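MbDLG-3 protein (Monosiga brevicollis, PDB 6X1N) contains a PDZ domain, here the third of a Dlg-type scaffold, which probably binds short peptide motifs of partner proteins and may associate with protein kinases. Local coordinates at residues G33-S41 with L69-A77. Residues are numbered along the deposited sequence; the frame is centred on the assembly and turned at random.
Sequences GEPVGIFIS and LALASYRQA
Ile38 reaches across to the turn Leu69–Ala72 and the first turn of helix 74-82, where its branches divide the work. With CG1 beside the backbone N and anti to the carbonyl carbon (chi1 -60°), it packs against the CB atoms of both Leu69 (4.0 Å) and Ala72 (3.9 Å). Beyond it, CD1 approaches Ala72 O at 3.5 Å and rests against Ala77 CB at 3.8 Å; CG2 also faces that methyl. At the margin, Val36 CG2 sits anti to its own nitrogen and meets Leu71 CD2 loosely, at 4.3 Å.

The polar backbone is joined through water. One molecule accepts from Ile38 N and donates to Leu69 O, both at 2.9 Å. A second accepts from Gly37 N at 3.0 Å and lies 2.8 Å from Ala72 O, within donating distance, with a weak approach to Ala70 O.

Further out, the type I turn is closed by Ala72 N to Leu69 O, and Ser73 N-caps the helix: Gln76 N donates to Ser73 OG with an N-H...O angle of 159°. Asp68 OD1 accepts from Ala70 N, while Ile38 pairs by backbone with Ile61.

In PDZ domains the equivalents of helix 74-82 and strand 19-22 form the peptide-binding groove. The contact joins the chain around Ile38 to the N-terminal end of this probable groove wall, combining a buried aliphatic plug with backbone polar groups bridged by water rather than direct bonds.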
loop_
_atom_site.group_PDB
_atom_site.type_symbol
_atom_site.label_atom_id
_atom_site.label_comp_id
_atom_site.label_asym_id
_atom_site.label_seq_id
_atom_site.Cartn_x
_atom_site.Cartn_y
_atom_site.Cartn_z
ATOM N N GLY A 33 9.332 9.677 -15.992
ATOM C CA GLY A 33 9.881 10.519 -14.948
ATOM C C GLY A 33 8.909 10.918 -13.859
ATOM O O GLY A 33 9.336 11.510 -12.860
ATOM N N GLU A 34 7.613 10.618 -14.011
ATOM C CA GLU A 34 6.662 10.979 -12.969
ATOM C C GLU A 34 6.424 9.793 -12.038
ATOM O O GLU A 34 6.357 8.648 -12.495
ATOM C CB GLU A 34 5.331 11.388 -13.584
ATOM C CG GLU A 34 5.400 12.658 -14.408
ATOM C CD GLU A 34 5.892 13.843 -13.600
ATOM O OE1 GLU A 34 6.631 14.679 -14.160
ATOM O OE2 GLU A 34 5.539 13.939 -12.404
ATOM N N PRO A 35 6.282 10.026 -10.737
ATOM C CA PRO A 35 6.026 8.911 -9.823
ATOM C C PRO A 35 4.642 8.331 -10.051
ATOM O O PRO A 35 3.686 9.031 -10.394
ATOM C CB PRO A 35 6.138 9.549 -8.436
ATOM C CG PRO A 35 5.863 11.000 -8.666
ATOM C CD PRO A 35 6.380 11.317 -10.037
ATOM N N VAL A 36 4.549 7.020 -9.871
ATOM C CA VAL A 36 3.307 6.299 -10.103
ATOM C C VAL A 36 3.345 5.052 -9.233
ATOM O O VAL A 36 4.416 4.524 -8.917
ATOM C CB VAL A 36 3.143 6.000 -11.616
ATOM C CG1 VAL A 36 4.276 5.122 -12.116
ATOM C CG2 VAL A 36 1.787 5.398 -11.944
ATOM N N GLY A 37 2.170 4.594 -8.834
ATOM C CA GLY A 37 2.042 3.470 -7.928
ATOM C C GLY A 37 1.619 3.913 -6.537
ATOM O O GLY A 37 1.749 5.074 -6.144
ATOM N N ILE A 38 1.078 2.963 -5.795
ATOM C CA ILE A 38 0.614 3.183 -4.428
ATOM C C ILE A 38 1.680 2.667 -3.478
ATOM O O ILE A 38 2.234 1.582 -3.691
ATOM C CB ILE A 38 -0.712 2.436 -4.203
ATOM C CG1 ILE A 38 -1.788 2.941 -5.173
ATOM C CG2 ILE A 38 -1.159 2.567 -2.743
ATOM C CD1 ILE A 38 -2.027 4.435 -5.086
ATOM N N PHE A 39 1.968 3.431 -2.422
ATOM C CA PHE A 39 3.037 3.109 -1.483
ATOM C C PHE A 39 2.572 3.199 -0.042
ATOM O O PHE A 39 1.698 4.000 0.291
ATOM C CB PHE A 39 4.223 4.048 -1.694
ATOM C CG PHE A 39 5.012 3.693 -2.897
ATOM C CD1 PHE A 39 4.543 3.998 -4.156
ATOM C CD2 PHE A 39 6.189 2.989 -2.776
ATOM C CE1 PHE A 39 5.252 3.615 -5.270
ATOM C CE2 PHE A 39 6.903 2.621 -3.887
ATOM C CZ PHE A 39 6.436 2.918 -5.124
ATOM N N ILE A 40 3.171 2.378 0.814
ATOM C CA ILE A 40 3.005 2.529 2.255
ATOM C C ILE A 40 3.849 3.714 2.693
ATOM O O ILE A 40 5.068 3.728 2.479
ATOM C CB ILE A 40 3.441 1.258 2.987
ATOM C CG1 ILE A 40 2.698 0.032 2.452
ATOM C CG2 ILE A 40 3.292 1.454 4.494
ATOM C CD1 ILE A 40 1.340 -0.162 2.960
ATOM N N SER A 41 3.211 4.714 3.296
ATOM C CA SER A 41 3.910 5.907 3.753
ATOM C C SER A 41 4.139 5.960 5.260
ATOM O O SER A 41 4.888 6.831 5.710
ATOM C CB SER A 41 3.164 7.171 3.299
ATOM O OG SER A 41 1.816 7.127 3.738
ATOM N N LEU A 69 -3.231 -2.212 -8.399
ATOM C CA LEU A 69 -3.064 -0.805 -8.057
ATOM C C LEU A 69 -1.932 -0.119 -8.819
ATOM O O LEU A 69 -1.505 0.969 -8.423
ATOM C CB LEU A 69 -2.880 -0.630 -6.550
ATOM C CG LEU A 69 -4.039 -1.109 -5.680
ATOM C CD1 LEU A 69 -3.735 -0.823 -4.214
ATOM C CD2 LEU A 69 -5.350 -0.462 -6.084
ATOM N N ALA A 70 -1.458 -0.706 -9.925
ATOM C CA ALA A 70 -0.320 -0.113 -10.623
ATOM C C ALA A 70 -0.581 1.339 -10.999
ATOM O O ALA A 70 0.329 2.177 -10.932
ATOM C CB ALA A 70 0.018 -0.932 -11.872
ATOM N N LEU A 71 -1.809 1.653 -11.423
ATOM C CA LEU A 71 -2.145 2.974 -11.938
ATOM C C LEU A 71 -3.152 3.701 -11.058
ATOM O O LEU A 71 -3.742 4.692 -11.493
ATOM C CB LEU A 71 -2.671 2.882 -13.374
ATOM C CG LEU A 71 -1.797 2.177 -14.416
ATOM C CD1 LEU A 71 -2.505 2.213 -15.770
ATOM C CD2 LEU A 71 -0.459 2.853 -14.507
ATOM N N ALA A 72 -3.365 3.231 -9.832
ATOM C CA ALA A 72 -4.385 3.819 -8.978
ATOM C C ALA A 72 -3.958 5.204 -8.507
ATOM O O ALA A 72 -2.779 5.474 -8.291
ATOM C CB ALA A 72 -4.648 2.918 -7.773
ATOM N N SER A 73 -4.937 6.090 -8.339
ATOM C CA SER A 73 -4.673 7.338 -7.633
ATOM C C SER A 73 -4.642 7.092 -6.123
ATOM O O SER A 73 -5.172 6.099 -5.626
ATOM C CB SER A 73 -5.785 8.349 -7.919
ATOM O OG SER A 73 -7.011 7.840 -7.435
ATOM N N TYR A 74 -4.078 8.058 -5.392
ATOM C CA TYR A 74 -4.231 8.055 -3.942
ATOM C C TYR A 74 -5.694 7.922 -3.558
ATOM O O TYR A 74 -6.059 7.067 -2.750
ATOM C CB TYR A 74 -3.674 9.341 -3.336
ATOM C CG TYR A 74 -4.183 9.478 -1.922
ATOM C CD1 TYR A 74 -3.658 8.685 -0.913
ATOM C CD2 TYR A 74 -5.238 10.342 -1.599
ATOM C CE1 TYR A 74 -4.139 8.760 0.385
ATOM C CE2 TYR A 74 -5.736 10.415 -0.307
ATOM C CZ TYR A 74 -5.172 9.631 0.675
ATOM O OH TYR A 74 -5.656 9.703 1.963
ATOM N N ARG A 75 -6.550 8.765 -4.136
ATOM C CA ARG A 75 -7.954 8.759 -3.743
ATOM C C ARG A 75 -8.574 7.386 -3.949
ATOM O O ARG A 75 -9.337 6.905 -3.101
ATOM C CB ARG A 75 -8.720 9.812 -4.542
ATOM C CG ARG A 75 -10.070 10.183 -3.953
ATOM C CD ARG A 75 -9.903 11.245 -2.876
ATOM N NE ARG A 75 -9.600 12.558 -3.436
ATOM C CZ ARG A 75 -9.315 13.629 -2.705
ATOM N NH1 ARG A 75 -9.280 13.542 -1.381
ATOM N NH2 ARG A 75 -9.068 14.787 -3.302
ATOM N N GLN A 76 -8.266 6.743 -5.081
ATOM C CA GLN A 76 -8.812 5.419 -5.361
ATOM C C GLN A 76 -8.371 4.400 -4.315
ATOM O O GLN A 76 -9.187 3.615 -3.816
ATOM C CB GLN A 76 -8.365 4.981 -6.753
ATOM C CG GLN A 76 -8.848 3.606 -7.162
ATOM C CD GLN A 76 -8.099 3.080 -8.364
ATOM O OE1 GLN A 76 -7.613 3.851 -9.189
ATOM N NE2 GLN A 76 -7.963 1.758 -8.444
ATOM N N ALA A 77 -7.077 4.393 -3.973
ATOM C CA ALA A 77 -6.572 3.434 -2.989
ATOM C C ALA A 77 -7.144 3.702 -1.602
ATOM O O ALA A 77 -7.543 2.766 -0.895
ATOM C CB ALA A 77 -5.042 3.462 -2.956
HETATM O O HOH W 1 -0.541 5.299 -9.928
HETATM O O HOH W 2 0.931 0.346 -7.008
#